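Local coordinates for oligopeptide ABC transporter, periplasmic oligopeptide-binding protein, putative (Thermotoga maritima MSB8, PDB 5IPW) that probably binds oligopeptides in the periplasm and delivers them to an ABC transporter for uptake into the cell, at residues N335-A338 against S339-S342; N370-E373 against I374-L378; T446-F449 against H450-W454. One frame throughout, in Å; residues are numbered along the deposited sequence.

Contact 1: residues N335-A338 against S339-S342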
ATOM      1  N   ASN A 335       4.416   7.095   5.297  1.00 68.71           N
ATOM      2  CA  ASN A 335       5.322   6.783   6.393  1.00 67.88           C
ATOM      3  C   ASN A 335       5.053   7.643   7.621  1.00 65.70           C
ATOM      4  O   ASN A 335       4.986   8.863   7.533  1.00 63.40           O
ATOM      5  CB  ASN A 335       6.792   6.844   5.959  1.00 67.20           C
ATOM      6  CG  ASN A 335       7.160   8.136   5.279  1.00 69.14           C
ATOM      7  OD1 ASN A 335       6.626   9.198   5.594  1.00 72.30           O
ATOM      8  ND2 ASN A 335       8.099   8.057   4.344  1.00 69.35           N
ATOM      9  N   GLY A 336       4.879   6.982   8.763  1.00 65.57           N
ATOM     10  CA  GLY A 336       4.650   7.663  10.030  1.00 65.79           C
ATOM     11  C   GLY A 336       5.864   8.432  10.519  1.00 65.46           C
ATOM     12  O   GLY A 336       5.751   9.300  11.386  1.00 69.42           O
ATOM     13  N   SER A 337       7.028   8.085   9.976  1.00 60.62           N
ATOM     14  CA  SER A 337       8.245   8.834  10.185  1.00 57.84           C
ATOM     15  C   SER A 337       9.237   8.483   9.102  1.00 53.96           C
ATOM     16  O   SER A 337       9.275   7.353   8.632  1.00 53.85           O
ATOM     17  CB  SER A 337       8.853   8.495  11.538  1.00 61.48           C
ATOM     18  OG  SER A 337      10.204   8.918  11.578  1.00 63.08           O
ATOM     19  N   ALA A 338      10.043   9.455   8.709  1.00 53.69           N
ATOM     20  CA  ALA A 338      11.137   9.200   7.787  1.00 55.62           C
ATOM     21  C   ALA A 338      12.341   8.599   8.521  1.00 57.43           C
ATOM     22  O   ALA A 338      13.199   7.973   7.896  1.00 61.14           O
ATOM     23  CB  ALA A 338      11.544  10.483   7.089  1.00 56.05           C
ATOM     24  N   SER A 339      12.412   8.803   9.838  1.00 55.66           N
ATOM     25  CA  SER A 339      13.550   8.327  10.626  1.00 56.86           C
ATOM     26  C   SER A 339      13.226   8.266  12.113  1.00 55.77           C
ATOM     27  O   SER A 339      13.322   9.271  12.806  1.00 56.56           O
ATOM     28  CB  SER A 339      14.768   9.227  10.396  1.00 59.22           C
ATOM     29  OG  SER A 339      15.929   8.686  11.003  1.00 60.45           O
ATOM     30  N   ARG A 340      12.839   7.080  12.584  1.00 55.89           N
ATOM     31  CA  ARG A 340      12.500   6.858  13.990  1.00 55.25           C
ATOM     32  C   ARG A 340      13.550   5.999  14.690  1.00 57.47           C
ATOM     33  O   ARG A 340      14.449   5.461  14.046  1.00 56.04           O
ATOM     34  CB  ARG A 340      11.099   6.240  14.144  1.00 54.79           C
ATOM     35  CG  ARG A 340      10.787   5.011  13.297  1.00 55.95           C
ATOM     36  CD  ARG A 340      11.363   3.699  13.826  1.00 55.55           C
ATOM     37  NE  ARG A 340      10.964   2.587  12.964  1.00 55.02           N
ATOM     38  CZ  ARG A 340      10.918   1.301  13.314  1.00 55.20           C
ATOM     39  NH1 ARG A 340      11.257   0.901  14.537  1.00 56.93           N
ATOM     40  NH2 ARG A 340      10.523   0.401  12.419  1.00 52.56           N
ATOM     41  N   ILE A 341      13.425   5.884  16.012  1.00 57.88           N
ATOM     42  CA  ILE A 341      14.359   5.114  16.830  1.00 57.26           C
ATOM     43  C   ILE A 341      13.619   4.273  17.862  1.00 54.47           C
ATOM     44  O   ILE A 341      12.562   4.653  18.367  1.00 52.51           O
ATOM     45  CB  ILE A 341      15.376   6.032  17.551  1.00 60.46           C
ATOM     46  CG1 ILE A 341      16.535   5.218  18.135  1.00 63.34           C
ATOM     47  CG2 ILE A 341      14.709   6.852  18.651  1.00 59.85           C
ATOM     48  CD1 ILE A 341      17.650   6.080  18.695  1.00 63.21           C
ATOM     49  N   SER A 342      14.178   3.108  18.151  1.00 54.07           N
ATOM     50  CA  SER A 342      13.744   2.323  19.292  1.00 54.59           C
ATOM     51  C   SER A 342      14.983   1.979  20.111  1.00 57.61           C
ATOM     52  O   SER A 342      16.065   1.757  19.563  1.00 62.83           O
ATOM     53  CB  SER A 342      12.971   1.070  18.861  1.00 51.67           C
ATOM     54  OG  SER A 342      13.560   0.438  17.746  1.00 51.20           O
TER

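Contact 2: residues N370-E373 against I374-L378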
ATOM      1  N   ASN A 370      13.736  18.710  18.595  1.00 86.42           N
ATOM      2  CA  ASN A 370      13.217  19.822  17.815  1.00 85.95           C
ATOM      3  C   ASN A 370      12.886  19.343  16.398  1.00 82.28           C
ATOM      4  O   ASN A 370      13.699  19.482  15.478  1.00 76.66           O
ATOM      5  CB  ASN A 370      14.267  20.950  17.788  1.00 87.49           C
ATOM      6  CG  ASN A 370      13.704  22.311  17.370  1.00 87.57           C
ATOM      7  OD1 ASN A 370      14.476  23.198  17.005  1.00 85.55           O
ATOM      8  ND2 ASN A 370      12.383  22.497  17.439  1.00 87.07           N
ATOM      9  N   ARG A 371      11.700  18.760  16.229  1.00 81.05           N
ATOM     10  CA  ARG A 371      11.294  18.211  14.926  1.00 82.70           C
ATOM     11  C   ARG A 371      11.208  19.297  13.863  1.00 85.52           C
ATOM     12  O   ARG A 371      11.734  19.135  12.752  1.00 80.16           O
ATOM     13  CB  ARG A 371       9.944  17.496  15.014  1.00 81.93           C
ATOM     14  CG  ARG A 371      10.001  16.069  15.522  1.00 80.88           C
ATOM     15  CD  ARG A 371       9.606  15.954  16.974  1.00 79.65           C
ATOM     16  NE  ARG A 371       9.579  14.563  17.402  1.00 82.52           N
ATOM     17  CZ  ARG A 371       9.292  14.154  18.635  1.00 86.25           C
ATOM     18  NH1 ARG A 371       8.992  15.024  19.596  1.00 86.75           N
ATOM     19  NH2 ARG A 371       9.309  12.858  18.907  1.00 85.82           N
ATOM     20  N   GLU A 372      10.532  20.390  14.222  1.00 90.06           N
ATOM     21  CA  GLU A 372      10.414  21.575  13.373  1.00 91.47           C
ATOM     22  C   GLU A 372      11.756  21.950  12.748  1.00 88.95           C
ATOM     23  O   GLU A 372      11.834  22.215  11.554  1.00 84.11           O
ATOM     24  CB  GLU A 372       9.874  22.750  14.192  1.00 95.46           C
ATOM     25  CG  GLU A 372       9.741  24.060  13.423  1.00101.22           C
ATOM     26  CD  GLU A 372       9.841  25.279  14.328  1.00107.18           C
ATOM     27  OE1 GLU A 372      10.954  25.837  14.454  1.00106.39           O
ATOM     28  OE2 GLU A 372       8.812  25.670  14.922  1.00106.96           O
ATOM     29  N   GLU A 373      12.804  21.961  13.565  1.00 90.25           N
ATOM     30  CA  GLU A 373      14.143  22.316  13.102  1.00 95.95           C
ATOM     31  C   GLU A 373      14.652  21.308  12.071  1.00 95.49           C
ATOM     32  O   GLU A 373      15.027  21.693  10.962  1.00 91.38           O
ATOM     33  CB  GLU A 373      15.090  22.438  14.307  1.00101.50           C
ATOM     34  CG  GLU A 373      16.585  22.547  14.031  1.00106.98           C
ATOM     35  CD  GLU A 373      17.014  23.866  13.411  1.00111.97           C
ATOM     36  OE1 GLU A 373      16.212  24.496  12.687  1.00121.27           O
ATOM     37  OE2 GLU A 373      18.178  24.263  13.638  1.00110.54           O
ATOM     38  N   ILE A 374      14.630  20.026  12.433  1.00 98.11           N
ATOM     39  CA  ILE A 374      15.048  18.936  11.531  1.00100.06           C
ATOM     40  C   ILE A 374      14.362  19.069  10.174  1.00 96.49           C
ATOM     41  O   ILE A 374      15.005  18.942   9.118  1.00 88.56           O
ATOM     42  CB  ILE A 374      14.734  17.540  12.129  1.00103.15           C
ATOM     43  CG1 ILE A 374      15.593  17.275  13.372  1.00101.72           C
ATOM     44  CG2 ILE A 374      14.980  16.431  11.105  1.00102.74           C
ATOM     45  CD1 ILE A 374      14.983  16.285  14.341  1.00100.34           C
ATOM     46  N   ASN A 375      13.053  19.309  10.232  1.00 92.86           N
ATOM     47  CA  ASN A 375      12.247  19.636   9.061  1.00 94.42           C
ATOM     48  C   ASN A 375      12.970  20.670   8.193  1.00 94.84           C
ATOM     49  O   ASN A 375      13.343  20.379   7.059  1.00 89.77           O
ATOM     50  CB  ASN A 375      10.870  20.172   9.510  1.00 96.85           C
ATOM     51  CG  ASN A 375       9.728  19.741   8.600  1.00 99.31           C
ATOM     52  OD1 ASN A 375       9.811  18.734   7.895  1.00101.34           O
ATOM     53  ND2 ASN A 375       8.637  20.497   8.639  1.00 98.95           N
ATOM     54  N   GLU A 376      13.221  21.848   8.764  1.00 94.67           N
ATOM     55  CA  GLU A 376      13.749  22.991   8.010  1.00 96.90           C
ATOM     56  C   GLU A 376      15.052  22.699   7.257  1.00 96.75           C
ATOM     57  O   GLU A 376      15.171  23.026   6.076  1.00 91.45           O
ATOM     58  CB  GLU A 376      13.971  24.212   8.922  1.00102.59           C
ATOM     59  CG  GLU A 376      12.786  24.681   9.770  1.00105.83           C
ATOM     60  CD  GLU A 376      11.492  24.861   8.993  1.00108.06           C
ATOM     61  OE1 GLU A 376      11.546  25.309   7.826  1.00108.41           O
ATOM     62  OE2 GLU A 376      10.414  24.568   9.562  1.00104.46           O
ATOM     63  N   ILE A 377      16.026  22.085   7.927  1.00 99.40           N
ATOM     64  CA  ILE A 377      17.382  21.997   7.359  1.00102.13           C
ATOM     65  C   ILE A 377      17.550  20.803   6.433  1.00101.84           C
ATOM     66  O   ILE A 377      18.016  20.953   5.305  1.00100.78           O
ATOM     67  CB  ILE A 377      18.499  21.907   8.425  1.00103.39           C
ATOM     68  CG1 ILE A 377      18.186  22.768   9.646  1.00104.69           C
ATOM     69  CG2 ILE A 377      19.843  22.313   7.832  1.00103.97           C
ATOM     70  CD1 ILE A 377      17.814  21.937  10.841  1.00106.15           C
ATOM     71  N   LEU A 378      17.191  19.620   6.923  1.00105.14           N
ATOM     72  CA  LEU A 378      17.445  18.374   6.191  1.00105.52           C
ATOM     73  C   LEU A 378      16.404  18.111   5.118  1.00105.85           C
ATOM     74  O   LEU A 378      16.719  17.618   4.031  1.00104.34           O
ATOM     75  CB  LEU A 378      17.484  17.185   7.157  1.00103.74           C
ATOM     76  CG  LEU A 378      18.804  16.995   7.901  1.00100.69           C
ATOM     77  CD1 LEU A 378      18.630  15.929   8.966  1.00100.17           C
ATOM     78  CD2 LEU A 378      19.937  16.629   6.949  1.00 98.51           C
TER

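Contact 3: residues T446-F449 against H450-W454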
ATOM      1  N   THR A 446      22.005   2.908   9.547  1.00 57.69           N
ATOM      2  CA  THR A 446      22.610   2.553   8.267  1.00 58.08           C
ATOM      3  C   THR A 446      22.110   3.538   7.209  1.00 58.81           C
ATOM      4  O   THR A 446      20.905   3.712   7.027  1.00 58.67           O
ATOM      5  CB  THR A 446      22.335   1.086   7.877  1.00 57.28           C
ATOM      6  OG1 THR A 446      22.918   0.807   6.599  1.00 59.13           O
ATOM      7  CG2 THR A 446      20.845   0.781   7.846  1.00 57.87           C
ATOM      8  N   GLY A 447      23.048   4.218   6.554  1.00 60.65           N
ATOM      9  CA  GLY A 447      22.720   5.215   5.537  1.00 63.07           C
ATOM     10  C   GLY A 447      23.035   6.637   5.963  1.00 63.35           C
ATOM     11  O   GLY A 447      22.591   7.095   7.021  1.00 60.96           O
ATOM     12  N   GLN A 448      23.779   7.342   5.111  1.00 66.00           N
ATOM     13  CA  GLN A 448      24.180   8.727   5.374  1.00 68.59           C
ATOM     14  C   GLN A 448      23.013   9.640   5.760  1.00 67.23           C
ATOM     15  O   GLN A 448      23.184  10.584   6.530  1.00 65.39           O
ATOM     16  CB  GLN A 448      24.893   9.311   4.147  1.00 71.73           C
ATOM     17  CG  GLN A 448      25.483  10.700   4.360  1.00 71.82           C
ATOM     18  CD  GLN A 448      26.413  10.752   5.555  1.00 71.54           C
ATOM     19  OE1 GLN A 448      26.180  11.497   6.507  1.00 67.52           O
ATOM     20  NE2 GLN A 448      27.463   9.936   5.521  1.00 71.08           N
ATOM     21  N   PHE A 449      21.835   9.369   5.209  1.00 66.72           N
ATOM     22  CA  PHE A 449      20.669  10.170   5.512  1.00 65.85           C
ATOM     23  C   PHE A 449      20.377  10.127   6.998  1.00 64.55           C
ATOM     24  O   PHE A 449      20.231  11.169   7.624  1.00 67.79           O
ATOM     25  CB  PHE A 449      19.448   9.696   4.718  1.00 67.34           C
ATOM     26  CG  PHE A 449      18.140  10.199   5.266  1.00 68.83           C
ATOM     27  CD1 PHE A 449      17.834  11.555   5.236  1.00 69.32           C
ATOM     28  CD2 PHE A 449      17.218   9.317   5.828  1.00 70.19           C
ATOM     29  CE1 PHE A 449      16.632  12.022   5.747  1.00 71.21           C
ATOM     30  CE2 PHE A 449      16.013   9.778   6.340  1.00 71.51           C
ATOM     31  CZ  PHE A 449      15.721  11.133   6.301  1.00 72.17           C
ATOM     32  N   HIS A 450      20.302   8.924   7.558  1.00 64.54           N
ATOM     33  CA  HIS A 450      19.940   8.758   8.971  1.00 63.16           C
ATOM     34  C   HIS A 450      21.015   9.308   9.920  1.00 62.28           C
ATOM     35  O   HIS A 450      20.695   9.821  10.994  1.00 55.93           O
ATOM     36  CB  HIS A 450      19.664   7.289   9.287  1.00 63.01           C
ATOM     37  CG  HIS A 450      18.363   6.790   8.741  1.00 62.31           C
ATOM     38  ND1 HIS A 450      17.147   7.118   9.301  1.00 61.04           N
ATOM     39  CD2 HIS A 450      18.089   5.978   7.692  1.00 59.40           C
ATOM     40  CE1 HIS A 450      16.179   6.533   8.618  1.00 58.62           C
ATOM     41  NE2 HIS A 450      16.724   5.836   7.637  1.00 57.64           N
ATOM     42  N   VAL A 451      22.279   9.192   9.518  1.00 62.51           N
ATOM     43  CA  VAL A 451      23.380   9.810  10.253  1.00 63.76           C
ATOM     44  C   VAL A 451      23.049  11.279  10.495  1.00 66.97           C
ATOM     45  O   VAL A 451      22.998  11.730  11.640  1.00 69.92           O
ATOM     46  CB  VAL A 451      24.711   9.702   9.474  1.00 64.09           C
ATOM     47  CG1 VAL A 451      25.784  10.602  10.075  1.00 63.92           C
ATOM     48  CG2 VAL A 451      25.191   8.259   9.430  1.00 63.56           C
ATOM     49  N   ASP A 452      22.798  12.003   9.407  1.00 69.83           N
ATOM     50  CA  ASP A 452      22.505  13.443   9.461  1.00 70.96           C
ATOM     51  C   ASP A 452      21.373  13.767  10.425  1.00 68.82           C
ATOM     52  O   ASP A 452      21.463  14.716  11.204  1.00 71.65           O
ATOM     53  CB  ASP A 452      22.133  13.975   8.074  1.00 71.34           C
ATOM     54  CG  ASP A 452      23.217  13.741   7.050  1.00 74.07           C
ATOM     55  OD1 ASP A 452      24.366  13.475   7.461  1.00 77.30           O
ATOM     56  OD2 ASP A 452      22.923  13.816   5.838  1.00 77.09           O
ATOM     57  N   VAL A 453      20.312  12.972  10.365  1.00 65.65           N
ATOM     58  CA  VAL A 453      19.137  13.184  11.209  1.00 65.41           C
ATOM     59  C   VAL A 453      19.529  13.159  12.679  1.00 65.80           C
ATOM     60  O   VAL A 453      19.272  14.111  13.423  1.00 65.04           O
ATOM     61  CB  VAL A 453      18.056  12.105  10.976  1.00 64.93           C
ATOM     62  CG1 VAL A 453      16.839  12.354  11.860  1.00 64.51           C
ATOM     63  CG2 VAL A 453      17.644  12.055   9.511  1.00 66.25           C
ATOM     64  N   TRP A 454      20.163  12.063  13.086  1.00 65.10           N
ATOM     65  CA  TRP A 454      20.426  11.811  14.499  1.00 63.61           C
ATOM     66  C   TRP A 454      21.700  12.487  14.997  1.00 62.83           C
ATOM     67  O   TRP A 454      21.837  12.728  16.198  1.00 62.14           O
ATOM     68  CB  TRP A 454      20.410  10.307  14.762  1.00 61.24           C
ATOM     69  CG  TRP A 454      19.040   9.769  14.527  1.00 58.57           C
ATOM     70  CD1 TRP A 454      18.543   9.269  13.356  1.00 56.60           C
ATOM     71  CD2 TRP A 454      17.960   9.740  15.466  1.00 56.06           C
ATOM     72  NE1 TRP A 454      17.231   8.907  13.519  1.00 56.28           N
ATOM     73  CE2 TRP A 454      16.848   9.185  14.805  1.00 54.78           C
ATOM     74  CE3 TRP A 454      17.830  10.117  16.807  1.00 56.12           C
ATOM     75  CZ2 TRP A 454      15.621   8.997  15.439  1.00 54.93           C
ATOM     76  CZ3 TRP A 454      16.607   9.927  17.440  1.00 54.18           C
ATOM     77  CH2 TRP A 454      15.521   9.377  16.754  1.00 55.51           C
TER

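Contact 1: residues N335-A338 against S339-S342
Ser337 sends its hydroxyl forward along the chain, and the OG accepts a hydrogen bond from Ser339 N at 2.8 Å. With the N-H...O angle at 139° the bond is noticeably bent, as is usual for a bond closed over so few residues. The hydroxyl reaches this place because its first torsion sets OG trans to the backbone nitrogen (chi1 163°), on the side of the carbonyl carbon and so of the chain that follows. A serine oxygen bound to the N-H two residues on makes an ST turn. Thr591 serves both serines: its carbonyl O forms a weak hydrogen bond with Ser337 OG, which thus meets one backbone donor and one backbone acceptor, and its hydroxyl bonds the carbonyl O of Ser339. Arg340 lies alongside: its CB is 3.8 Å from Ser337 OG and 4.1 Å from Ser337 CB, an aliphatic flank to the turn. The corner at Ala338 and Ser339 takes the chain from the sheet of strand 326-333 into the sheet of strand 340-343. Such a passage between two sheets is consistent with one of the connections that join the two lobes of a periplasmic binding protein. Beyond CB, Arg340 leaves the turn. Its CG is flanked by both backbone neighbours of CA (chi1 50°), and a further bend at chi2 leads the guanidinium group to a salt bridge with Asp516, while NE bonds the carbonyl O of Asn493. Ser339 faces differently from Ser337: its CB points away from residues 335-338, and its OG hydrogen-bonds His450 ND1 and Trp454 NE1 on helix 448-462.

Contact 2: residues N370-E373 against I374-L378
Asn370 O receives the N-H of Ile374 at 3.2 Å in a nearly straight bond (174°). One residue on, Arg371 O takes the N-H of Asn375 at 2.8 Å. Glu376 N follows with a 3.1 Å bond to Glu372 O. Leu378 N continues the series to Ile374 O. The comparable bond from Ile377 N to Glu373 O is less certain, because the placement of that oxygen is doubtful. These i to i+4 bonds form the first turns of helix 371-379, which widens to a pi-type turn over 375-378. Asn370 occupies the N-cap, where its carbonyl rather than its side chain serves the helix. Ile374 roofs that carbonyl: with CG1 beside its own backbone N (chi1 -67°), CG1 and CD1 each lie 3.6 Å from Asn370 O. The CB of Arg371 points away from residues 374-378, and the charged end of this side chain is satisfied by backbone acceptors, NH2 by the carbonyl of Gly590 and NH1 by that of Tyr405. The acidic residues are handled otherwise. Glu372 and Glu376 occupy an exposed side, with Glu372 OE1 and Glu376 OE2 5.1 Å apart, a spacing that probably leaves mild repulsion moderated by solvent. In the first turn, the charges of Glu372 and Glu373 would probably be favoured by the helix dipole. Ile374, Ile377 and Leu378 touch Met456 of helix 448-462.

Contact 3: residues T446-F449 against H450-W454
Phe449 and His450, neighbours in sequence, meet as a T-shaped pair, the edge of the phenyl ring directed at the face of the imidazole. The ring centroids are 5.0 Å apart and the planes stand at 62°, with Phe449 CD2 3.8 Å above the centre of the His450 ring. The two first torsions bring this about: Phe449 has CG trans to its backbone N (chi1 163°), whereas His450 has CG trans to its carbonyl carbon (chi1 -74°), so that the second ring folds back toward the start of the helix. Phe449 also offers a face. Val453, one turn later, sets its CG2 4.0 Å from the ring centroid in a CH-pi contact, displaced toward the rim. The backbone closes i to i+4 bonds from Val451 N to Gly447 O, from Asp452 N to Gln448 O and from Val453 N to Phe449 O. They begin helix 448-462, the helix of the beta-alpha-beta unit between strands 440-445 and 467-472. Gly447 is its N-cap, with backbone angles at which a CB would press on the carbonyl O of Thr446. Its own carbonyl also takes a weak bond from His450 N. Around the imidazole, CD2 lies 3.7 Å from Thr446 O, and the side chain rests on Val445 of strand 440-445 and Val491 of strand 489-494. His450 ND1 hydrogen-bonds Ser339 OG, which also bonds Trp454 NE1. An alanine here would remove the imidazole, and the Phe449 edge would probably be left without its opposing face and Ser339 OG without one of its two helix partners. Thr446 OG1 bonds the carbonyl of Leu473, while Gly447 N bonds Asn472 OD1.

In the fold
The three contacts follow one another along the chain, contact 1 first and contact 3 last, on the same side of the chain's centre. Centres of contacts 1 and 3 are 12 Å apart; contact 2 lies about 14 Å from each. Strand 340-343, entered by contact 1, shares a mixed sheet with strands 440-445 and 467-472, which flank the helix of contact 3. Contacts 1 and 3 meet through probable hydrogen bonds of Ser339 OG to His450 and Trp454 and through Ile341 packing on Trp454. Helix 448-462 touches both this sheet and, at Leu378, helix 371-379, which itself reaches strand 589-591. This is consistent with all three belonging to one lobe, near its link to the other.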